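Local coordinates for protein 4-hydroxy-3-methylbut-2-enyl diphosphate reductase, apicoplast (Plasmodium falciparum, PDB 4N7B) that catalyses the last step of the non-mevalonate isoprenoid pathway in the apicoplast, reducing HMBPP to IPP and DMAPP with an iron-sulfur cluster, at residues T240-L245 and C265-K270; K376-T381 and E405-G410; S386-A391 and V448-I453. All blocks are in the same frame, centred on the assembly; numbering follows the deposited sequence.

Contact 1 of 3, residues T240-L245 and C265-K270; sequences TVEECL and CKKLEK
Val-241, Glu-242 and Leu-245 of helix 232-247 meet Lys-267 and Leu-268 of helix 262-271 in a nearly parallel pair of helices packed on a parallel beta-sheet. The axes of the two segments run 8° apart, but their closest approach is 11.0 Å, so the gap is bridged by the ends of side chains and not by close backbones. In register, Glu-242 CA and Leu-268 CA are 7.5 Å apart.

Leu-268 supplies the largest share of the 186 Å² buried here. Its CG stands beside the backbone N and opposite the carbonyl carbon (chi1 -66°), which carries both methyls into the gap, where the fork serves two partners. Leu-268 CD1 reaches Val-241 CG1 at 4.2 Å, while Leu-268 CD2 lies 3.9 Å from Glu-242 CG, against the aliphatic part of a side chain that crosses it at about a right angle. Further along, Leu-245 CD1 comes to 4.4 Å from the carbonyl oxygen Leu-268 O.

Beyond CG the Glu-242 chain is extended, and so is that of Lys-267; the two slant across one another on the outer margin. Glu-242 OE2 and Lys-267 NZ remain 4.1 Å apart, too far for a salt bridge, so any attraction is probably a modest, solvent-screened one.

On the inner side, Val-241 and Leu-268 both rest on Ala-273 of strand 273-276, and Val-241 also touches Ile-289 of strand 287-290. Helix 262-271 is the beta-alpha-beta crossover between the adjacent strands 252-255 and 273-276, and helix 232-247 packs beside it on the same sheet face. Two adjacent helices covering one face of a parallel sheet, apolar side chains turned to the strands and charged ones at the margin, are typical of an alpha/beta domain.

Contact 2 of 3, residues K376-T381 and E405-G410; sequences KLFYVT and ETIPSG
Phe-378 and Glu-405 pair as neighbours in parallel strands, their CA atoms 4.6 Å apart. Glu-405 bonds to the residues on either side of Phe-378: Glu-405 N donates to Leu-377 O at 3.0 Å (N-H...O 164°), and Tyr-379 N donates to Glu-405 O at 2.8 Å. Ile-407 to Gly-410 form a type I turn, closed by a bond from Gly-410 N to Ile-407 O.

At Thr-406 a side chain takes up the bonding. With OG1 anti to its own backbone N, the hydroxyl donates to Tyr-379 O at 2.8 Å, approaching from 38° out of the carbonyl plane. Thr-406 also lies between two aromatic rings. Thr-406 CA sits over a face of the Phe-378 ring, 3.7 Å from its centroid and offset toward the rim; Thr-406 CB sits over the centre of the Tyr-379 ring, 3.6 Å from that centroid. Both are CH-pi contacts. Tyr-379 reaches this position by placing CG between its backbone N and carbonyl carbon (chi1 82°), which folds the ring back over the threonine.

Lys-376 NZ and Glu-405 OE2 form a salt bridge at 2.8 Å, the N-H using the syn lone pair, and Tyr-333 OH is hydrogen-bonded to both Lys-376 NZ and Glu-405 OE1. Beyond the threonine, Val-380 CG2 packs on Ile-407 CD1 at 3.7 Å.

Strand 377-381 lies between strand 334-338 and the edge strand 405-406. Helix 316-329 packs on Phe-378, Val-380 and Ile-407, while helix 387-400, the crossover of this beta-alpha-beta unit, lies against Tyr-379 through Val-394.

Contact 3 of 3, residues S386-A391 and V448-I453; sequences SMDDCA and VYSSQI
Tyr-449 holds CG anti to its backbone N (chi1 179°), which sends the ring out from helix 442-452, and Asp-389 turns CG to the side of its own backbone N, so that its carboxylate meets the phenol from the opposite direction. Tyr-449 OH donates to the syn lone pair of Asp-389 OD1 at 2.9 Å. Carboxylate and ring planes stand 58° apart, so the two flat groups are not stacked.

Ser-386 lies at the edge of the same ring, near its plane, with Ser-386 OG 3.9 Å from Tyr-449 CE2. That oxygen is engaged as an N-cap: it accepts from Asp-389 N at 3.1 Å in a nearly straight bond (174°), and from Asp-388 N in a weak one. The cap helps to define the helix start whose third residue receives the tyrosine.

In a separate touch, Ile-453 CD1 approaches Asp-388 OD2 at 3.5 Å, a methyl against a carboxylate whose charge is met by a salt bridge to Arg-454.

Two acidic side chains stand in the first turn of helix 387-400, where the helix dipole would probably favour their negative charge. Between the segments, one phenol-carboxylate bond with little apolar burial implies a sparse polar joint between two alpha/beta domains; Asp-389, Tyr-449 and Ile-453 also touch a crystal neighbour, so the lattice may influence its exact geometry.

Overall arrangement
All three contacts are partly buried. Contact 1, mainly apolar, packs helix on helix within one alpha/beta domain, with Val-241 and Leu-268 buried and Lys-267 exposed. Contact 2 joins strands within another by backbone bonds and CH-pi packing; Phe-378, Val-380 and Ile-407 are buried, Lys-376 exposed. Contact 3 spans two domains by polar side chains, from buried Ser-386 and Ser-450 to exposed Ile-453. Contact 1 stands across the chain's centre from the others, its centre about 35 Å from that of contact 2 and about 32 Å from that of contact 3. Contacts 2 and 3 share a beta-alpha-beta unit through helix 387-400, and touch where Thr-381 CG2 lies 3.8 Å from Cys-390 SG.

Contact 1 of 3, residues T240-L245 and C265-K270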
loop_
_atom_site.group_PDB
_atom_site.type_symbol
_atom_site.label_atom_id
_atom_site.label_comp_id
_atom_site.label_asym_id
_atom_site.label_seq_id
_atom_site.Cartn_x
_atom_site.Cartn_y
_atom_site.Cartn_z
ATOM N N THR A 240 9.270 11.738 -5.590
ATOM C CA THR A 240 9.433 11.654 -7.041
ATOM C C THR A 240 8.583 12.719 -7.721
ATOM O O THR A 240 9.045 13.402 -8.629
ATOM C CB THR A 240 9.034 10.282 -7.595
ATOM O OG1 THR A 240 10.006 9.302 -7.207
ATOM C CG2 THR A 240 8.948 10.330 -9.113
ATOM N N VAL A 241 7.342 12.878 -7.279
ATOM C CA VAL A 241 6.456 13.864 -7.900
ATOM C C VAL A 241 6.887 15.279 -7.573
ATOM O O VAL A 241 6.912 16.140 -8.451
ATOM C CB VAL A 241 4.989 13.689 -7.462
ATOM C CG1 VAL A 241 4.099 14.763 -8.095
ATOM C CG2 VAL A 241 4.490 12.302 -7.853
ATOM N N GLU A 242 7.225 15.515 -6.310
ATOM C CA GLU A 242 7.623 16.842 -5.847
ATOM C C GLU A 242 8.880 17.329 -6.568
ATOM O O GLU A 242 9.044 18.520 -6.854
ATOM C CB GLU A 242 7.866 16.808 -4.336
ATOM C CG GLU A 242 6.619 17.107 -3.503
ATOM C CD GLU A 242 6.769 16.698 -2.045
ATOM O OE1 GLU A 242 7.844 16.166 -1.683
ATOM O OE2 GLU A 242 5.805 16.891 -1.259
ATOM N N GLU A 243 9.758 16.392 -6.890
ATOM C CA GLU A 243 11.042 16.740 -7.448
ATOM C C GLU A 243 10.902 17.016 -8.950
ATOM O O GLU A 243 11.637 17.838 -9.514
ATOM C CB GLU A 243 12.042 15.628 -7.137
ATOM C CG GLU A 243 13.483 16.040 -7.321
ATOM C CD GLU A 243 13.934 17.005 -6.256
ATOM O OE1 GLU A 243 13.495 16.860 -5.094
ATOM O OE2 GLU A 243 14.710 17.914 -6.592
ATOM N N CYS A 244 9.930 16.362 -9.583
ATOM C CA CYS A 244 9.604 16.620 -10.983
ATOM C C CYS A 244 9.000 18.003 -11.122
ATOM O O CYS A 244 9.278 18.733 -12.075
ATOM C CB CYS A 244 8.604 15.588 -11.488
ATOM S SG CYS A 244 9.352 14.012 -11.956
ATOM N N LEU A 245 8.158 18.354 -10.157
ATOM C CA LEU A 245 7.527 19.664 -10.139
ATOM C C LEU A 245 8.550 20.788 -9.985
ATOM O O LEU A 245 8.344 21.881 -10.500
ATOM C CB LEU A 245 6.496 19.735 -9.016
ATOM C CG LEU A 245 5.211 18.960 -9.307
ATOM C CD1 LEU A 245 4.406 18.770 -8.038
ATOM C CD2 LEU A 245 4.389 19.707 -10.353
ATOM N N CYS A 265 -2.613 13.663 -2.121
ATOM C CA CYS A 265 -2.867 13.915 -3.533
ATOM C C CYS A 265 -3.373 15.325 -3.774
ATOM O O CYS A 265 -3.004 15.963 -4.760
ATOM C CB CYS A 265 -3.889 12.914 -4.058
ATOM S SG CYS A 265 -3.207 11.296 -4.340
ATOM N N LYS A 266 -4.232 15.810 -2.890
ATOM C CA LYS A 266 -4.762 17.156 -3.042
ATOM C C LYS A 266 -3.611 18.159 -2.942
ATOM O O LYS A 266 -3.581 19.159 -3.664
ATOM C CB LYS A 266 -5.819 17.437 -1.979
ATOM C CG LYS A 266 -6.329 18.863 -1.980
ATOM C CD LYS A 266 -7.081 19.172 -0.692
ATOM C CE LYS A 266 -7.509 20.639 -0.605
ATOM N NZ LYS A 266 -8.170 20.945 0.700
ATOM N N LYS A 267 -2.655 17.885 -2.058
ATOM C CA LYS A 267 -1.537 18.801 -1.860
ATOM C C LYS A 267 -0.710 18.881 -3.144
ATOM O O LYS A 267 -0.247 19.957 -3.537
ATOM C CB LYS A 267 -0.679 18.350 -0.685
ATOM C CG LYS A 267 0.490 19.256 -0.370
ATOM C CD LYS A 267 1.346 18.645 0.733
ATOM C CE LYS A 267 2.712 19.327 0.853
ATOM N NZ LYS A 267 3.619 18.594 1.805
ATOM N N LEU A 268 -0.555 17.739 -3.813
ATOM C CA LEU A 268 0.228 17.681 -5.043
ATOM C C LEU A 268 -0.521 18.319 -6.205
ATOM O O LEU A 268 0.097 18.911 -7.094
ATOM C CB LEU A 268 0.608 16.239 -5.378
ATOM C CG LEU A 268 1.561 15.609 -4.357
ATOM C CD1 LEU A 268 1.794 14.144 -4.668
ATOM C CD2 LEU A 268 2.893 16.362 -4.312
ATOM N N GLU A 269 -1.847 18.214 -6.194
ATOM C CA GLU A 269 -2.656 18.829 -7.240
ATOM C C GLU A 269 -2.476 20.336 -7.187
ATOM O O GLU A 269 -2.359 20.988 -8.223
ATOM C CB GLU A 269 -4.134 18.462 -7.097
ATOM C CG GLU A 269 -4.487 17.120 -7.716
ATOM C CD GLU A 269 -5.905 16.671 -7.399
ATOM O OE1 GLU A 269 -6.515 17.215 -6.452
ATOM O OE2 GLU A 269 -6.414 15.774 -8.104
ATOM N N LYS A 270 -2.446 20.876 -5.971
ATOM C CA LYS A 270 -2.226 22.302 -5.761
ATOM C C LYS A 270 -0.867 22.721 -6.295
ATOM O O LYS A 270 -0.719 23.810 -6.839
ATOM C CB LYS A 270 -2.310 22.656 -4.273
ATOM C CG LYS A 270 -3.708 23.018 -3.793
ATOM C CD LYS A 270 -3.708 23.616 -2.381
ATOM C CE LYS A 270 -2.835 24.876 -2.274
ATOM N NZ LYS A 270 -2.946 25.555 -0.941
#

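Contact 2 of 3, residues K376-T381 and E405-G410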
loop_
_atom_site.group_PDB
_atom_site.type_symbol
_atom_site.label_atom_id
_atom_site.label_comp_id
_atom_site.label_asym_id
_atom_site.label_seq_id
_atom_site.Cartn_x
_atom_site.Cartn_y
_atom_site.Cartn_z
ATOM N N LYS A 376 3.467 -27.050 -12.965
ATOM C CA LYS A 376 4.138 -26.297 -11.930
ATOM C C LYS A 376 3.382 -25.003 -11.616
ATOM O O LYS A 376 2.972 -24.261 -12.517
ATOM C CB LYS A 376 5.562 -26.001 -12.372
ATOM C CG LYS A 376 6.342 -27.250 -12.745
ATOM C CD LYS A 376 7.750 -27.189 -12.180
ATOM C CE LYS A 376 7.760 -27.434 -10.661
ATOM N NZ LYS A 376 9.082 -27.097 -10.034
ATOM N N LEU A 377 3.203 -24.732 -10.330
ATOM C CA LEU A 377 2.443 -23.567 -9.903
ATOM C C LEU A 377 3.262 -22.730 -8.960
ATOM O O LEU A 377 4.031 -23.247 -8.159
ATOM C CB LEU A 377 1.151 -23.984 -9.197
ATOM C CG LEU A 377 0.199 -24.831 -10.048
ATOM C CD1 LEU A 377 -1.004 -25.247 -9.212
ATOM C CD2 LEU A 377 -0.240 -24.074 -11.302
ATOM N N PHE A 378 3.060 -21.425 -9.050
ATOM C CA PHE A 378 3.772 -20.463 -8.240
ATOM C C PHE A 378 2.735 -19.447 -7.804
ATOM O O PHE A 378 1.939 -18.984 -8.626
ATOM C CB PHE A 378 4.834 -19.778 -9.088
ATOM C CG PHE A 378 5.867 -19.003 -8.293
ATOM C CD1 PHE A 378 6.972 -19.648 -7.749
ATOM C CD2 PHE A 378 5.748 -17.630 -8.115
ATOM C CE1 PHE A 378 7.933 -18.942 -7.035
ATOM C CE2 PHE A 378 6.716 -16.914 -7.402
ATOM C CZ PHE A 378 7.801 -17.572 -6.863
ATOM N N TYR A 379 2.712 -19.110 -6.522
ATOM C CA TYR A 379 1.785 -18.108 -6.074
ATOM C C TYR A 379 2.496 -16.874 -5.580
ATOM O O TYR A 379 3.642 -16.904 -5.162
ATOM C CB TYR A 379 0.816 -18.652 -5.013
ATOM C CG TYR A 379 1.333 -18.710 -3.579
ATOM C CD1 TYR A 379 1.301 -17.587 -2.759
ATOM C CD2 TYR A 379 1.814 -19.905 -3.033
ATOM C CE1 TYR A 379 1.752 -17.640 -1.451
ATOM C CE2 TYR A 379 2.264 -19.966 -1.725
ATOM C CZ TYR A 379 2.233 -18.826 -0.942
ATOM O OH TYR A 379 2.682 -18.861 0.362
ATOM N N VAL A 380 1.752 -15.787 -5.597
ATOM C CA VAL A 380 2.274 -14.485 -5.319
ATOM C C VAL A 380 1.084 -13.752 -4.699
ATOM O O VAL A 380 -0.052 -14.222 -4.839
ATOM C CB VAL A 380 2.787 -13.911 -6.660
ATOM C CG1 VAL A 380 2.057 -12.664 -7.066
ATOM C CG2 VAL A 380 4.268 -13.726 -6.610
ATOM N N THR A 381 1.300 -12.634 -4.005
ATOM C CA THR A 381 0.183 -11.928 -3.385
ATOM C C THR A 381 0.296 -10.421 -3.543
ATOM O O THR A 381 1.376 -9.871 -3.776
ATOM C CB THR A 381 0.017 -12.257 -1.863
ATOM O OG1 THR A 381 0.912 -11.477 -1.068
ATOM C CG2 THR A 381 0.276 -13.712 -1.588
ATOM N N GLU A 405 4.794 -23.340 -5.271
ATOM C CA GLU A 405 5.976 -22.608 -4.842
ATOM C C GLU A 405 5.663 -21.122 -4.721
ATOM O O GLU A 405 4.644 -20.655 -5.218
ATOM C CB GLU A 405 7.106 -22.839 -5.851
ATOM C CG GLU A 405 7.548 -24.297 -5.934
ATOM C CD GLU A 405 8.451 -24.609 -7.140
ATOM O OE1 GLU A 405 9.195 -23.720 -7.596
ATOM O OE2 GLU A 405 8.413 -25.757 -7.634
ATOM N N THR A 406 6.540 -20.369 -4.069
ATOM C CA THR A 406 6.343 -18.936 -3.976
ATOM C C THR A 406 7.666 -18.224 -3.712
ATOM O O THR A 406 8.720 -18.857 -3.594
ATOM C CB THR A 406 5.348 -18.592 -2.837
ATOM O OG1 THR A 406 5.094 -17.174 -2.807
ATOM C CG2 THR A 406 5.906 -19.049 -1.481
ATOM N N ILE A 407 7.601 -16.903 -3.616
ATOM C CA ILE A 407 8.736 -16.106 -3.183
ATOM C C ILE A 407 9.110 -16.453 -1.734
ATOM O O ILE A 407 8.267 -16.360 -0.828
ATOM C CB ILE A 407 8.388 -14.618 -3.242
ATOM C CG1 ILE A 407 7.947 -14.218 -4.648
ATOM C CG2 ILE A 407 9.564 -13.781 -2.767
ATOM C CD1 ILE A 407 7.316 -12.827 -4.679
ATOM N N PRO A 408 10.376 -16.840 -1.498
ATOM C CA PRO A 408 10.816 -17.244 -0.153
ATOM C C PRO A 408 10.559 -16.175 0.903
ATOM O O PRO A 408 10.056 -16.493 1.983
ATOM C CB PRO A 408 12.317 -17.484 -0.333
ATOM C CG PRO A 408 12.447 -17.880 -1.780
ATOM C CD PRO A 408 11.427 -17.048 -2.505
ATOM N N SER A 409 10.880 -14.924 0.591
ATOM C CA SER A 409 10.626 -13.839 1.533
ATOM C C SER A 409 9.134 -13.441 1.577
ATOM O O SER A 409 8.725 -12.651 2.429
ATOM C CB SER A 409 11.510 -12.632 1.204
ATOM O OG SER A 409 11.467 -12.324 -0.175
ATOM N N GLY A 410 8.316 -14.000 0.683
ATOM C CA GLY A 410 6.909 -13.621 0.629
ATOM C C GLY A 410 6.658 -12.349 -0.176
ATOM O O GLY A 410 7.607 -11.666 -0.580
#

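Contact 3 of 3, residues S386-A391 and V448-I453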
loop_
_atom_site.group_PDB
_atom_site.type_symbol
_atom_site.label_atom_id
_atom_site.label_comp_id
_atom_site.label_asym_id
_atom_site.label_seq_id
_atom_site.Cartn_x
_atom_site.Cartn_y
_atom_site.Cartn_z
ATOM N N SER A 386 -4.228 -8.489 4.523
ATOM C CA SER A 386 -4.271 -8.963 5.890
ATOM C C SER A 386 -3.422 -10.213 5.966
ATOM O O SER A 386 -3.593 -11.122 5.158
ATOM C CB SER A 386 -5.703 -9.353 6.247
ATOM O OG SER A 386 -5.703 -10.230 7.354
ATOM N N MET A 387 -2.505 -10.273 6.920
ATOM C CA MET A 387 -1.682 -11.464 7.084
ATOM C C MET A 387 -2.549 -12.641 7.485
ATOM O O MET A 387 -2.243 -13.774 7.154
ATOM C CB MET A 387 -0.609 -11.238 8.141
ATOM C CG MET A 387 0.412 -10.193 7.742
ATOM S SD MET A 387 1.850 -10.210 8.834
ATOM C CE MET A 387 1.197 -9.461 10.269
ATOM N N ASP A 388 -3.634 -12.369 8.201
ATOM C CA ASP A 388 -4.525 -13.432 8.658
ATOM C C ASP A 388 -5.302 -14.058 7.510
ATOM O O ASP A 388 -5.312 -15.270 7.377
ATOM C CB ASP A 388 -5.497 -12.890 9.689
ATOM C CG ASP A 388 -4.784 -12.252 10.868
ATOM O OD1 ASP A 388 -4.156 -12.996 11.660
ATOM O OD2 ASP A 388 -4.827 -11.002 10.977
ATOM N N ASP A 389 -5.941 -13.221 6.694
ATOM C CA ASP A 389 -6.652 -13.671 5.512
ATOM C C ASP A 389 -5.703 -14.368 4.564
ATOM O O ASP A 389 -6.013 -15.436 4.033
ATOM C CB ASP A 389 -7.266 -12.492 4.766
ATOM C CG ASP A 389 -8.564 -11.985 5.389
ATOM O OD1 ASP A 389 -9.096 -12.620 6.340
ATOM O OD2 ASP A 389 -9.059 -10.934 4.889
ATOM N N CYS A 390 -4.541 -13.762 4.340
ATOM C CA CYS A 390 -3.589 -14.315 3.379
ATOM C C CYS A 390 -3.203 -15.724 3.790
ATOM O O CYS A 390 -3.225 -16.648 2.976
ATOM C CB CYS A 390 -2.325 -13.457 3.249
ATOM S SG CYS A 390 -1.307 -13.955 1.865
ATOM N N ALA A 391 -2.858 -15.891 5.061
ATOM C CA ALA A 391 -2.473 -17.206 5.564
ATOM C C ALA A 391 -3.598 -18.223 5.367
ATOM O O ALA A 391 -3.351 -19.406 5.080
ATOM C CB ALA A 391 -2.092 -17.119 7.038
ATOM N N VAL A 448 -7.646 -1.875 10.305
ATOM C CA VAL A 448 -8.919 -1.896 11.013
ATOM C C VAL A 448 -9.382 -3.339 11.212
ATOM O O VAL A 448 -9.814 -3.744 12.300
ATOM C CB VAL A 448 -9.988 -1.151 10.213
ATOM C CG1 VAL A 448 -11.416 -1.565 10.658
ATOM C CG2 VAL A 448 -9.788 0.322 10.354
ATOM N N TYR A 449 -9.304 -4.113 10.141
ATOM C CA TYR A 449 -9.762 -5.497 10.173
ATOM C C TYR A 449 -8.947 -6.332 11.156
ATOM O O TYR A 449 -9.491 -7.177 11.858
ATOM C CB TYR A 449 -9.639 -6.069 8.776
ATOM C CG TYR A 449 -10.051 -7.505 8.582
ATOM C CD1 TYR A 449 -11.387 -7.852 8.461
ATOM C CD2 TYR A 449 -9.100 -8.506 8.459
ATOM C CE1 TYR A 449 -11.773 -9.167 8.231
ATOM C CE2 TYR A 449 -9.471 -9.816 8.236
ATOM C CZ TYR A 449 -10.820 -10.140 8.126
ATOM O OH TYR A 449 -11.193 -11.443 7.898
ATOM N N SER A 450 -7.638 -6.102 11.201
ATOM C CA SER A 450 -6.764 -6.873 12.088
ATOM C C SER A 450 -7.208 -6.721 13.531
ATOM O O SER A 450 -7.194 -7.678 14.293
ATOM C CB SER A 450 -5.302 -6.403 11.959
ATOM O OG SER A 450 -4.789 -6.649 10.659
ATOM N N SER A 451 -7.583 -5.504 13.918
ATOM C CA SER A 451 -8.089 -5.259 15.272
ATOM C C SER A 451 -9.450 -5.913 15.501
ATOM O O SER A 451 -9.721 -6.453 16.577
ATOM C CB SER A 451 -8.197 -3.751 15.507
ATOM O OG SER A 451 -8.797 -3.438 16.756
ATOM N N GLN A 452 -10.334 -5.844 14.506
ATOM C CA GLN A 452 -11.692 -6.357 14.694
ATOM C C GLN A 452 -11.735 -7.868 14.882
ATOM O O GLN A 452 -12.480 -8.358 15.740
ATOM C CB GLN A 452 -12.590 -5.976 13.526
ATOM C CG GLN A 452 -12.855 -4.502 13.419
ATOM C CD GLN A 452 -13.561 -4.158 12.131
ATOM O OE1 GLN A 452 -13.153 -4.593 11.056
ATOM N NE2 GLN A 452 -14.639 -3.406 12.228
ATOM N N ILE A 453 -10.984 -8.623 14.083
ATOM C CA ILE A 453 -11.015 -10.083 14.236
ATOM C C ILE A 453 -10.319 -10.488 15.537
ATOM O O ILE A 453 -10.377 -11.651 15.949
ATOM C CB ILE A 453 -10.382 -10.820 13.044
ATOM C CG1 ILE A 453 -8.922 -10.423 12.874
ATOM C CG2 ILE A 453 -11.110 -10.465 11.765
ATOM C CD1 ILE A 453 -8.235 -11.267 11.821
#